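PDB 6BHC: pseudopodium-enriched atypical kinase 1 from Homo sapiens, which is a pseudokinase with an unusual catalytic cleft that dimerises in a novel way and probably acts as a signalling scaffold rather than as a catalyst. Local coordinates for residues Lys29-Lys34 against Leu388-Phe393; Arg263-Ile268 against Ser338-Ile343; Asn294-Asp297 against Glu301-Glu304; Arg323-Leu328 against Gln351-Gly356. The protein carries 1 engineered substitution. All blocks are in the same frame, centred on the assembly; numbering follows the deposited sequence.

Contact 1. Residues Lys29-Lys34 against Leu388-Phe393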
loop_
_atom_site.group_PDB
_atom_site.type_symbol
_atom_site.label_atom_id
_atom_site.label_comp_id
_atom_site.label_asym_id
_atom_site.label_seq_id
_atom_site.Cartn_x
_atom_site.Cartn_y
_atom_site.Cartn_z
ATOM N N LYS A 29 -10.612 -2.075 8.791
ATOM C CA LYS A 29 -12.002 -2.113 8.349
ATOM C C LYS A 29 -12.183 -1.346 7.045
ATOM O O LYS A 29 -12.934 -1.779 6.164
ATOM C CB LYS A 29 -12.919 -1.551 9.435
ATOM C CG LYS A 29 -13.027 -2.431 10.665
ATOM C CD LYS A 29 -13.899 -1.788 11.727
ATOM C CE LYS A 29 -14.006 -2.675 12.954
ATOM N NZ LYS A 29 -14.708 -1.985 14.069
ATOM N N LYS A 30 -11.500 -0.208 6.904
ATOM C CA LYS A 30 -11.586 0.550 5.661
ATOM C C LYS A 30 -10.907 -0.193 4.517
ATOM O O LYS A 30 -11.395 -0.176 3.381
ATOM C CB LYS A 30 -10.972 1.938 5.853
ATOM C CG LYS A 30 -11.075 2.846 4.637
ATOM C CD LYS A 30 -10.485 4.220 4.923
ATOM C CE LYS A 30 -10.519 5.114 3.692
ATOM N NZ LYS A 30 -9.931 6.457 3.963
ATOM N N LEU A 31 -9.783 -0.857 4.799
ATOM C CA LEU A 31 -9.117 -1.655 3.775
ATOM C C LEU A 31 -9.979 -2.837 3.349
ATOM O O LEU A 31 -10.021 -3.186 2.163
ATOM C CB LEU A 31 -7.760 -2.138 4.287
ATOM C CG LEU A 31 -6.690 -1.069 4.515
ATOM C CD1 LEU A 31 -5.497 -1.651 5.261
ATOM C CD2 LEU A 31 -6.251 -0.466 3.191
ATOM N N ALA A 32 -10.673 -3.463 4.302
ATOM C CA ALA A 32 -11.539 -4.588 3.961
ATOM C C ALA A 32 -12.714 -4.139 3.104
ATOM O O ALA A 32 -13.091 -4.826 2.148
ATOM C CB ALA A 32 -12.034 -5.277 5.234
ATOM N N VAL A 33 -13.301 -2.984 3.427
ATOM C CA VAL A 33 -14.412 -2.464 2.636
ATOM C C VAL A 33 -13.935 -2.061 1.245
ATOM O O VAL A 33 -14.632 -2.278 0.247
ATOM C CB VAL A 33 -15.084 -1.291 3.372
ATOM C CG1 VAL A 33 -16.075 -0.578 2.460
ATOM C CG2 VAL A 33 -15.782 -1.788 4.628
ATOM N N LYS A 34 -12.739 -1.471 1.154
ATOM C CA LYS A 34 -12.203 -1.105 -0.152
ATOM C C LYS A 34 -11.912 -2.341 -0.996
ATOM O O LYS A 34 -12.164 -2.343 -2.206
ATOM C CB LYS A 34 -10.944 -0.254 0.012
ATOM C CG LYS A 34 -11.193 1.238 -0.111
ATOM C CD LYS A 34 -9.924 2.035 0.133
ATOM C CE LYS A 34 -10.118 3.497 -0.237
ATOM N NZ LYS A 34 -11.308 4.085 0.436
ATOM N N LEU A 388 1.520 -6.445 11.417
ATOM C CA LEU A 388 2.135 -7.180 10.316
ATOM C C LEU A 388 1.308 -7.059 9.041
ATOM O O LEU A 388 1.850 -6.805 7.958
ATOM C CB LEU A 388 2.315 -8.647 10.705
ATOM C CG LEU A 388 3.352 -8.918 11.795
ATOM C CD1 LEU A 388 3.341 -10.385 12.198
ATOM C CD2 LEU A 388 4.732 -8.500 11.320
ATOM N N LEU A 389 -0.011 -7.235 9.151
ATOM C CA LEU A 389 -0.863 -7.141 7.970
ATOM C C LEU A 389 -0.855 -5.731 7.394
ATOM O O LEU A 389 -0.848 -5.554 6.170
ATOM C CB LEU A 389 -2.288 -7.573 8.312
ATOM C CG LEU A 389 -3.264 -7.589 7.131
ATOM C CD1 LEU A 389 -2.760 -8.517 6.035
ATOM C CD2 LEU A 389 -4.653 -7.999 7.584
ATOM N N MET A 390 -0.852 -4.713 8.259
ATOM C CA MET A 390 -0.793 -3.338 7.776
ATOM C C MET A 390 0.500 -3.081 7.014
ATOM O O MET A 390 0.498 -2.398 5.982
ATOM C CB MET A 390 -0.931 -2.362 8.944
ATOM C CG MET A 390 -1.138 -0.915 8.525
ATOM S SD MET A 390 -2.749 -0.649 7.758
ATOM C CE MET A 390 -3.837 -1.159 9.084
ATOM N N ILE A 391 1.616 -3.620 7.508
ATOM C CA ILE A 391 2.888 -3.492 6.803
ATOM C C ILE A 391 2.813 -4.177 5.444
ATOM O O ILE A 391 3.331 -3.665 4.445
ATOM C CB ILE A 391 4.031 -4.059 7.667
ATOM C CG1 ILE A 391 4.246 -3.186 8.906
ATOM C CG2 ILE A 391 5.317 -4.178 6.861
ATOM C CD1 ILE A 391 5.207 -3.781 9.915
ATOM N N LYS A 392 2.152 -5.337 5.383
ATOM C CA LYS A 392 2.040 -6.070 4.124
ATOM C C LYS A 392 1.309 -5.252 3.067
ATOM O O LYS A 392 1.735 -5.201 1.908
ATOM C CB LYS A 392 1.327 -7.402 4.357
ATOM C CG LYS A 392 1.169 -8.257 3.107
ATOM C CD LYS A 392 0.260 -9.449 3.375
ATOM C CE LYS A 392 0.142 -10.354 2.158
ATOM N NZ LYS A 392 1.435 -11.010 1.823
ATOM N N PHE A 393 0.204 -4.604 3.447
ATOM C CA PHE A 393 -0.518 -3.765 2.497
ATOM C C PHE A 393 0.326 -2.574 2.064
ATOM O O PHE A 393 0.313 -2.189 0.889
ATOM C CB PHE A 393 -1.839 -3.290 3.102
ATOM C CG PHE A 393 -2.978 -4.246 2.898
ATOM C CD1 PHE A 393 -3.756 -4.182 1.751
ATOM C CD2 PHE A 393 -3.275 -5.205 3.852
ATOM C CE1 PHE A 393 -4.808 -5.061 1.561
ATOM C CE2 PHE A 393 -4.325 -6.086 3.668
ATOM C CZ PHE A 393 -5.093 -6.014 2.520
#
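From helix 16-39, Leu-31 alone makes this contact, its CD1 methyl meeting both Met-390 and Phe-393. Its CG stands anti to the carbonyl carbon (chi1 -67°), which carries the branched end across to helix 371-396, where CD1 lies 3.8 Å from SD of Met-390. The same methyl is 4.2 Å from CE of Met-390, so the thioether end is met at both sulfur and methyl. Met-390 leaves its helix with CG anti to the backbone N, then bends at both later torsions, and this folding back brings its tip toward the leucine. Phe-393 completes the hold: CD1 of Leu-31 approaches the base of the ring obliquely, 4.3 Å from CG. No hydrogen bond joins the two segments. It is a small, wholly apolar junction of buried side chains, an example of one leucine methyl shared by two side chains of another helix, between segments more than 350 residues apart in sequence. Met-390 also packs on His-24, Ala-27 and Leu-28, and Leu-389 on Leu-28 and helix 406-417, while Leu-31 meets Leu-398 and Met-390 meets Ala-394 of the second subunit, which places the junction beside that subunit.

Contact 2. Residues Arg263-Ile268 against Ser338-Ile343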
loop_
_atom_site.group_PDB
_atom_site.type_symbol
_atom_site.label_atom_id
_atom_site.label_comp_id
_atom_site.label_asym_id
_atom_site.label_seq_id
_atom_site.Cartn_x
_atom_site.Cartn_y
_atom_site.Cartn_z
ATOM N N ARG A 263 -28.524 -36.356 4.745
ATOM C CA ARG A 263 -28.069 -34.986 4.934
ATOM C C ARG A 263 -29.075 -34.147 5.714
ATOM O O ARG A 263 -28.998 -32.915 5.694
ATOM C CB ARG A 263 -27.772 -34.339 3.582
ATOM C CG ARG A 263 -26.741 -35.088 2.758
ATOM C CD ARG A 263 -26.462 -34.383 1.443
ATOM N NE ARG A 263 -25.442 -35.081 0.669
ATOM C CZ ARG A 263 -24.137 -34.854 0.779
ATOM N NH1 ARG A 263 -23.689 -33.942 1.631
ATOM N NH2 ARG A 263 -23.279 -35.540 0.035
ATOM N N LEU A 264 -30.017 -34.788 6.397
ATOM C CA LEU A 264 -31.003 -34.097 7.214
ATOM C C LEU A 264 -30.585 -34.138 8.677
ATOM O O LEU A 264 -30.162 -35.182 9.183
ATOM C CB LEU A 264 -32.389 -34.723 7.050
ATOM C CG LEU A 264 -33.034 -34.613 5.670
ATOM C CD1 LEU A 264 -34.430 -35.223 5.692
ATOM C CD2 LEU A 264 -33.073 -33.160 5.218
ATOM N N ALA A 265 -30.708 -32.997 9.349
ATOM C CA ALA A 265 -30.326 -32.908 10.748
ATOM C C ALA A 265 -31.201 -33.832 11.596
ATOM O O ALA A 265 -32.340 -34.133 11.226
ATOM C CB ALA A 265 -30.444 -31.466 11.238
ATOM N N PRO A 266 -30.688 -34.307 12.735
ATOM C CA PRO A 266 -31.465 -35.262 13.545
ATOM C C PRO A 266 -32.803 -34.726 14.020
ATOM O O PRO A 266 -33.751 -35.508 14.166
ATOM C CB PRO A 266 -30.529 -35.558 14.725
ATOM C CG PRO A 266 -29.163 -35.265 14.206
ATOM C CD PRO A 266 -29.328 -34.110 13.266
ATOM N N GLU A 267 -32.918 -33.417 14.268
ATOM C CA GLU A 267 -34.186 -32.882 14.752
ATOM C C GLU A 267 -35.276 -32.974 13.691
ATOM O O GLU A 267 -36.462 -33.059 14.030
ATOM C CB GLU A 267 -34.014 -31.436 15.224
ATOM C CG GLU A 267 -33.594 -30.447 14.145
ATOM C CD GLU A 267 -32.088 -30.346 13.986
ATOM O OE1 GLU A 267 -31.371 -31.260 14.447
ATOM O OE2 GLU A 267 -31.618 -29.344 13.406
ATOM N N ILE A 268 -34.899 -32.973 12.411
ATOM C CA ILE A 268 -35.886 -33.107 11.345
ATOM C C ILE A 268 -36.497 -34.505 11.346
ATOM O O ILE A 268 -37.671 -34.678 10.995
ATOM C CB ILE A 268 -35.241 -32.770 9.986
ATOM C CG1 ILE A 268 -34.630 -31.367 10.019
ATOM C CG2 ILE A 268 -36.257 -32.874 8.859
ATOM C CD1 ILE A 268 -35.636 -30.268 10.284
ATOM N N SER A 338 -29.708 -26.900 19.920
ATOM C CA SER A 338 -29.388 -25.808 20.837
ATOM C C SER A 338 -27.906 -25.777 21.191
ATOM O O SER A 338 -27.378 -24.711 21.528
ATOM C CB SER A 338 -30.231 -25.923 22.107
ATOM O OG SER A 338 -29.970 -27.140 22.784
ATOM N N GLU A 339 -27.224 -26.921 21.124
ATOM C CA GLU A 339 -25.789 -26.987 21.361
ATOM C C GLU A 339 -24.967 -26.924 20.079
ATOM O O GLU A 339 -23.755 -26.699 20.150
ATOM C CB GLU A 339 -25.434 -28.266 22.134
ATOM C CG GLU A 339 -25.928 -28.285 23.576
ATOM C CD GLU A 339 -24.982 -27.584 24.537
ATOM O OE1 GLU A 339 -24.832 -28.069 25.679
ATOM O OE2 GLU A 339 -24.383 -26.556 24.156
ATOM N N ARG A 340 -25.591 -27.119 18.921
ATOM C CA ARG A 340 -24.884 -27.002 17.652
ATOM C C ARG A 340 -24.423 -25.564 17.449
ATOM O O ARG A 340 -25.207 -24.623 17.605
ATOM C CB ARG A 340 -25.793 -27.445 16.506
ATOM C CG ARG A 340 -25.110 -27.599 15.156
ATOM C CD ARG A 340 -26.109 -28.098 14.123
ATOM N NE ARG A 340 -26.856 -29.249 14.625
ATOM C CZ ARG A 340 -28.037 -29.642 14.158
ATOM N NH1 ARG A 340 -28.619 -28.978 13.169
ATOM N NH2 ARG A 340 -28.639 -30.699 14.685
ATOM N N ILE A 341 -23.142 -25.392 17.108
ATOM C CA ILE A 341 -22.584 -24.048 17.006
ATOM C C ILE A 341 -23.207 -23.301 15.831
ATOM O O ILE A 341 -23.741 -23.890 14.882
ATOM C CB ILE A 341 -21.053 -24.087 16.882
ATOM C CG1 ILE A 341 -20.641 -24.766 15.574
ATOM C CG2 ILE A 341 -20.436 -24.785 18.085
ATOM C CD1 ILE A 341 -19.169 -24.607 15.246
ATOM N N LEU A 342 -23.133 -21.975 15.903
ATOM C CA LEU A 342 -23.636 -21.107 14.852
ATOM C C LEU A 342 -22.630 -21.012 13.709
ATOM O O LEU A 342 -21.433 -21.263 13.876
ATOM C CB LEU A 342 -23.932 -19.713 15.408
ATOM C CG LEU A 342 -25.116 -19.595 16.368
ATOM C CD1 LEU A 342 -25.093 -18.256 17.089
ATOM C CD2 LEU A 342 -26.421 -19.770 15.613
ATOM N N ILE A 343 -23.135 -20.633 12.532
ATOM C CA ILE A 343 -22.275 -20.539 11.358
ATOM C C ILE A 343 -21.268 -19.403 11.494
ATOM O O ILE A 343 -20.242 -19.404 10.803
ATOM C CB ILE A 343 -23.120 -20.383 10.079
ATOM C CG1 ILE A 343 -22.371 -20.949 8.870
ATOM C CG2 ILE A 343 -23.488 -18.924 9.841
ATOM C CD1 ILE A 343 -22.189 -22.453 8.910
#
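Ala-265 sets its CB methyl 3.6 Å from NH1 of Arg-340, the first touch along a run that reads Ala-Pro-Glu, the APE motif closing the activation segment of protein kinases. Next in sequence, Pro-266 offers the CD of its ring, 3.8 Å from NH2 of Arg-340, so two small apolar groups border the guanidinium before the charged residue arrives. Glu-267 then supplies the ionic grip of this contact. Its CG lies between the backbone N and the carbonyl carbon (chi1 63°), and a further bend at chi2 brings the carboxylate up to the guanidinium end, which comes from the opposite direction. OE1 accepts from NH2 of Arg-340 at 2.8 Å with an N-H...O angle of 154°, and OE2 accepts from NH1 of Arg-340 at 3.0 Å, the less straight bond of the two. Both oxygens use their syn lone pairs in this end-on grip, yet both stand somewhat out of the guanidinium plane, and the two planes are turned 33° from each other. With an alanine here in place of the glutamate, the guanidinium is likely to lose its carboxylate mate and be left to its carbonyl partners. Those are Lys-276, through NH1, and Asn-334, through NE, while Phe-280 of helix 277-289 packs on Ala-265, Pro-266 and Arg-340 alike. The pair corresponds to the bridge between the APE glutamate and a conserved arginine of canonical kinases, apparently retained here. With a carboxylate and two carbonyls around it, the guanidinium would be expected to stay positively charged despite its burial, and its rotation is restricted by bonds at all three nitrogens.

Contact 3. Residues Asn294-Asp297 against Glu301-Glu304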
loop_
_atom_site.group_PDB
_atom_site.type_symbol
_atom_site.label_atom_id
_atom_site.label_comp_id
_atom_site.label_asym_id
_atom_site.label_seq_id
_atom_site.Cartn_x
_atom_site.Cartn_y
_atom_site.Cartn_z
ATOM N N ASN A 294 -19.690 -39.516 3.640
ATOM C CA ASN A 294 -20.679 -38.948 4.538
ATOM C C ASN A 294 -20.717 -39.768 5.828
ATOM O O ASN A 294 -20.959 -40.983 5.772
ATOM C CB ASN A 294 -22.049 -38.941 3.856
ATOM C CG ASN A 294 -23.149 -38.338 4.720
ATOM O OD1 ASN A 294 -22.908 -37.851 5.824
ATOM N ND2 ASN A 294 -24.373 -38.361 4.205
ATOM N N PRO A 295 -20.463 -39.157 6.988
ATOM C CA PRO A 295 -20.400 -39.936 8.240
ATOM C C PRO A 295 -21.637 -40.771 8.508
ATOM O O PRO A 295 -21.539 -41.823 9.155
ATOM C CB PRO A 295 -20.219 -38.852 9.310
ATOM C CG PRO A 295 -19.598 -37.714 8.595
ATOM C CD PRO A 295 -20.141 -37.736 7.200
ATOM N N PHE A 296 -22.799 -40.336 8.031
ATOM C CA PHE A 296 -24.041 -41.071 8.208
ATOM C C PHE A 296 -24.287 -42.069 7.086
ATOM O O PHE A 296 -25.349 -42.701 7.052
ATOM C CB PHE A 296 -25.204 -40.087 8.338
ATOM C CG PHE A 296 -24.981 -39.047 9.400
ATOM C CD1 PHE A 296 -25.328 -39.299 10.717
ATOM C CD2 PHE A 296 -24.395 -37.831 9.086
ATOM C CE1 PHE A 296 -25.112 -38.352 11.698
ATOM C CE2 PHE A 296 -24.173 -36.879 10.062
ATOM C CZ PHE A 296 -24.532 -37.139 11.370
ATOM N N ASP A 297 -23.331 -42.216 6.169
ATOM C CA ASP A 297 -23.288 -43.341 5.243
ATOM C C ASP A 297 -22.237 -44.374 5.620
ATOM O O ASP A 297 -22.422 -45.561 5.332
ATOM C CB ASP A 297 -23.016 -42.855 3.815
ATOM C CG ASP A 297 -24.211 -42.162 3.198
ATOM O OD1 ASP A 297 -25.354 -42.588 3.462
ATOM O OD2 ASP A 297 -24.004 -41.189 2.442
ATOM N N GLU A 301 -25.922 -45.861 11.467
ATOM C CA GLU A 301 -26.716 -46.090 12.667
ATOM C C GLU A 301 -26.620 -44.933 13.654
ATOM O O GLU A 301 -27.038 -45.082 14.809
ATOM C CB GLU A 301 -26.301 -47.400 13.347
ATOM C CG GLU A 301 -26.612 -48.640 12.522
ATOM C CD GLU A 301 -26.255 -49.928 13.238
ATOM O OE1 GLU A 301 -25.695 -49.856 14.353
ATOM O OE2 GLU A 301 -26.534 -51.013 12.685
ATOM N N LEU A 302 -26.082 -43.786 13.233
ATOM C CA LEU A 302 -26.027 -42.620 14.103
ATOM C C LEU A 302 -27.356 -41.879 14.148
ATOM O O LEU A 302 -27.695 -41.285 15.179
ATOM C CB LEU A 302 -24.919 -41.670 13.643
ATOM C CG LEU A 302 -23.494 -42.224 13.618
ATOM C CD1 LEU A 302 -22.535 -41.205 13.022
ATOM C CD2 LEU A 302 -23.049 -42.628 15.015
ATOM N N LYS A 303 -28.120 -41.903 13.053
ATOM C CA LYS A 303 -29.398 -41.200 13.031
ATOM C C LYS A 303 -30.454 -41.915 13.861
ATOM O O LYS A 303 -31.393 -41.276 14.349
ATOM C CB LYS A 303 -29.880 -41.032 11.592
ATOM C CG LYS A 303 -29.057 -40.049 10.784
ATOM C CD LYS A 303 -28.920 -38.726 11.521
ATOM C CE LYS A 303 -28.468 -37.626 10.584
ATOM N NZ LYS A 303 -29.456 -37.419 9.493
ATOM N N GLU A 304 -30.324 -43.227 14.031
ATOM C CA GLU A 304 -31.239 -44.007 14.851
ATOM C C GLU A 304 -30.861 -43.988 16.327
ATOM O O GLU A 304 -31.419 -44.764 17.110
ATOM C CB GLU A 304 -31.301 -45.445 14.335
ATOM C CG GLU A 304 -31.894 -45.556 12.937
ATOM C CD GLU A 304 -31.343 -46.729 12.156
ATOM O OE1 GLU A 304 -30.403 -47.387 12.651
ATOM O OE2 GLU A 304 -31.846 -46.990 11.043
#
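Lys-303 lays its aliphatic chain across the ring of Phe-296, the two side chains crossing at about a right angle. From CB, the first torsion (chi1 -70°, CG anti to the carbonyl carbon) sets CG 3.8 Å from CD1 of Phe-296. The bend at chi2 then carries CD to 3.7 Å from the same Phe-296 CD1, and CE passes over the face, 3.8 Å from the ring centroid of Phe-296, in a CH-pi contact. A second bend, at chi4, leaves NZ 4.8 Å from that centroid and 15° off the ring normal, a cation-pi geometry, while the ammonium probably donates to the backbone carbonyl of Leu-264. Leu-302 adds its CB, 3.8 Å from CD1 of Phe-296, so consecutive residues of the loop both rest on the ring. Two residues before the phenylalanine, Asn-294 caps helix 295-298, OD1 accepting weakly from Phe-296 N, and the ring also meets that of Phe-280. Replacing this ring with an alanine removes the surface under the lysine, which would probably leave its methylenes free to turn and open a gap beside Leu-302. The methylenes thus find an apolar face, and the ammonium has both the ring and a probable carbonyl partner, which would ease placing a charge against an aromatic side chain.

Contact 4. Residues Arg323-Leu328 against Gln351-Gly356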
loop_
_atom_site.group_PDB
_atom_site.type_symbol
_atom_site.label_atom_id
_atom_site.label_comp_id
_atom_site.label_asym_id
_atom_site.label_seq_id
_atom_site.Cartn_x
_atom_site.Cartn_y
_atom_site.Cartn_z
ATOM N N ARG A 323 -6.894 -31.427 12.953
ATOM C CA ARG A 323 -7.538 -31.468 14.264
ATOM C C ARG A 323 -8.614 -30.397 14.387
ATOM O O ARG A 323 -9.688 -30.651 14.946
ATOM C CB ARG A 323 -6.500 -31.305 15.374
ATOM C CG ARG A 323 -5.347 -32.283 15.290
ATOM C CD ARG A 323 -4.573 -32.344 16.595
ATOM N NE ARG A 323 -5.221 -33.224 17.562
ATOM C CZ ARG A 323 -5.013 -34.535 17.628
ATOM N NH1 ARG A 323 -4.171 -35.117 16.783
ATOM N NH2 ARG A 323 -5.645 -35.263 18.538
ATOM N N GLY A 324 -8.343 -29.194 13.879
ATOM C CA GLY A 324 -9.337 -28.136 13.941
ATOM C C GLY A 324 -10.557 -28.429 13.088
ATOM O O GLY A 324 -11.689 -28.160 13.498
ATOM N N LEU A 325 -10.345 -28.986 11.893
ATOM C CA LEU A 325 -11.472 -29.366 11.049
ATOM C C LEU A 325 -12.276 -30.503 11.669
ATOM O O LEU A 325 -13.500 -30.553 11.511
ATOM C CB LEU A 325 -10.978 -29.756 9.656
ATOM C CG LEU A 325 -10.414 -28.623 8.795
ATOM C CD1 LEU A 325 -9.773 -29.180 7.532
ATOM C CD2 LEU A 325 -11.502 -27.616 8.449
ATOM N N GLN A 326 -11.608 -31.418 12.375
ATOM C CA GLN A 326 -12.324 -32.473 13.083
ATOM C C GLN A 326 -13.191 -31.892 14.192
ATOM O O GLN A 326 -14.367 -32.249 14.327
ATOM C CB GLN A 326 -11.333 -33.487 13.654
ATOM C CG GLN A 326 -11.967 -34.535 14.556
ATOM C CD GLN A 326 -12.687 -35.620 13.782
ATOM O OE1 GLN A 326 -12.154 -36.713 13.585
ATOM N NE2 GLN A 326 -13.909 -35.330 13.346
ATOM N N GLN A 327 -12.624 -30.989 14.996
ATOM C CA GLN A 327 -13.393 -30.361 16.064
ATOM C C GLN A 327 -14.525 -29.512 15.499
ATOM O O GLN A 327 -15.625 -29.475 16.063
ATOM C CB GLN A 327 -12.468 -29.519 16.946
ATOM C CG GLN A 327 -13.167 -28.787 18.084
ATOM C CD GLN A 327 -13.688 -29.721 19.164
ATOM O OE1 GLN A 327 -13.318 -30.895 19.224
ATOM N NE2 GLN A 327 -14.552 -29.198 20.026
ATOM N N LEU A 328 -14.275 -28.832 14.379
ATOM C CA LEU A 328 -15.313 -28.017 13.757
ATOM C C LEU A 328 -16.473 -28.877 13.270
ATOM O O LEU A 328 -17.641 -28.512 13.442
ATOM C CB LEU A 328 -14.720 -27.213 12.599
ATOM C CG LEU A 328 -15.715 -26.375 11.797
ATOM C CD1 LEU A 328 -16.393 -25.365 12.705
ATOM C CD2 LEU A 328 -15.024 -25.683 10.633
ATOM N N GLN A 351 -11.225 -19.040 10.469
ATOM C CA GLN A 351 -10.274 -17.933 10.495
ATOM C C GLN A 351 -9.105 -18.237 11.422
ATOM O O GLN A 351 -7.956 -17.883 11.126
ATOM C CB GLN A 351 -10.980 -16.650 10.927
ATOM C CG GLN A 351 -11.981 -16.122 9.917
ATOM C CD GLN A 351 -12.882 -15.053 10.497
ATOM O OE1 GLN A 351 -13.172 -15.052 11.694
ATOM N NE2 GLN A 351 -13.331 -14.133 9.650
ATOM N N CYS A 352 -9.376 -18.900 12.548
ATOM C CA CYS A 352 -8.307 -19.233 13.481
ATOM C C CYS A 352 -7.361 -20.275 12.896
ATOM O O CYS A 352 -6.144 -20.196 13.096
ATOM C CB CYS A 352 -8.890 -19.724 14.804
ATOM S SG CYS A 352 -7.637 -20.191 16.014
ATOM N N LEU A 353 -7.899 -21.265 12.178
ATOM C CA LEU A 353 -7.038 -22.277 11.574
ATOM C C LEU A 353 -6.179 -21.694 10.458
ATOM O O LEU A 353 -5.058 -22.164 10.229
ATOM C CB LEU A 353 -7.880 -23.437 11.040
ATOM C CG LEU A 353 -8.734 -24.212 12.046
ATOM C CD1 LEU A 353 -9.483 -25.347 11.359
ATOM C CD2 LEU A 353 -7.883 -24.742 13.190
ATOM N N LEU A 354 -6.678 -20.672 9.761
ATOM C CA LEU A 354 -5.944 -20.093 8.641
ATOM C C LEU A 354 -4.894 -19.092 9.109
ATOM O O LEU A 354 -3.728 -19.174 8.709
ATOM C CB LEU A 354 -6.922 -19.433 7.668
ATOM C CG LEU A 354 -7.770 -20.402 6.846
ATOM C CD1 LEU A 354 -8.975 -19.691 6.255
ATOM C CD2 LEU A 354 -6.923 -21.027 5.748
ATOM N N TRP A 355 -5.289 -18.137 9.951
ATOM C CA TRP A 355 -4.378 -17.105 10.432
ATOM C C TRP A 355 -4.377 -16.928 11.941
ATOM O O TRP A 355 -3.383 -16.421 12.477
ATOM C CB TRP A 355 -4.715 -15.747 9.800
ATOM C CG TRP A 355 -4.960 -15.812 8.333
ATOM C CD1 TRP A 355 -4.019 -15.859 7.347
ATOM C CD2 TRP A 355 -6.233 -15.831 7.679
ATOM N NE1 TRP A 355 -4.630 -15.911 6.115
ATOM C CE2 TRP A 355 -5.988 -15.894 6.293
ATOM C CE3 TRP A 355 -7.556 -15.805 8.130
ATOM C CZ2 TRP A 355 -7.016 -15.931 5.356
ATOM C CZ3 TRP A 355 -8.577 -15.841 7.197
ATOM C CH2 TRP A 355 -8.300 -15.903 5.826
ATOM N N GLY A 356 -5.444 -17.321 12.640
ATOM C CA GLY A 356 -5.610 -17.038 14.049
ATOM C C GLY A 356 -4.546 -17.675 14.915
ATOM O O GLY A 356 -3.652 -18.371 14.425
#
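Leu-353 presses directly on the backbone of helix 322-332 at Gly-324, a textbook case of a glycine letting two helices come close. In this side-chain-to-backbone packing, CD1 of Leu-353 lies 3.7 Å from the carbonyl carbon of Gly-324 and 3.8 Å from N of Leu-325, while CD2 of Leu-353 sits 3.8 Å from CA of Gly-324. With CG anti to the carbonyl carbon (chi1 -60°), the leucine points both methyls at the neighbouring helix. A CB on Gly-324 would stand only 2.2 Å from CD2 of Leu-353, so the site as built has no room for a side chain, and the nearest CA atoms, those of Gly-324 and Leu-353, come within 6.7 Å.

Contact between side chains is slighter: CD2 of Leu-325 lies 4.2 Å from CD1 of Leu-353, widening the apolar patch to one flank. No hydrogen bond crosses between the segments. Hydrogen bonds stay within each segment; in the second, the carbonyl of Gln-351 accepts from the backbone N of both Trp-355 and Gly-356 as the helix ends. Beyond that end, Arg-358 donates to the carbonyls of Leu-353 and Leu-354, so the last turn carrying the leucine is tied at its exit.

Around this pairing, Leu-325 and Leu-328 extend the packing along helix 343-354 through Leu-350. Leu-354, at the end of that helix, rests on Cys-181 of helix 173-194, and Trp-355, just past it, packs on both helix 173-194 and helix 406-417, joining the helical lobe of the kinase fold to the C-terminal helices.

Contacts 1, 3 and 4 are buried, contact 2 only partly. Contacts 2 and 3 share the C-terminal lobe of the kinase fold and meet through a probable hydrogen bond between Leu-264 and Lys-303, with Phe-280 of helix 277-289 packing against both. Their chemistry is mixed: charge, carbonyls and an aromatic face. Contacts 1 and 4 instead pair helices through apolar packing, a leucine against Met-390 and Phe-393 in one and against a glycine backbone in the other. Contact 4 lies nearest the chain's centre and touches contact 2 where Leu-328 meets Ile-341. Contact 1, about 44 Å from contact 3 between centres, lies beside the second subunit and closes the chain loop in which the others are nested.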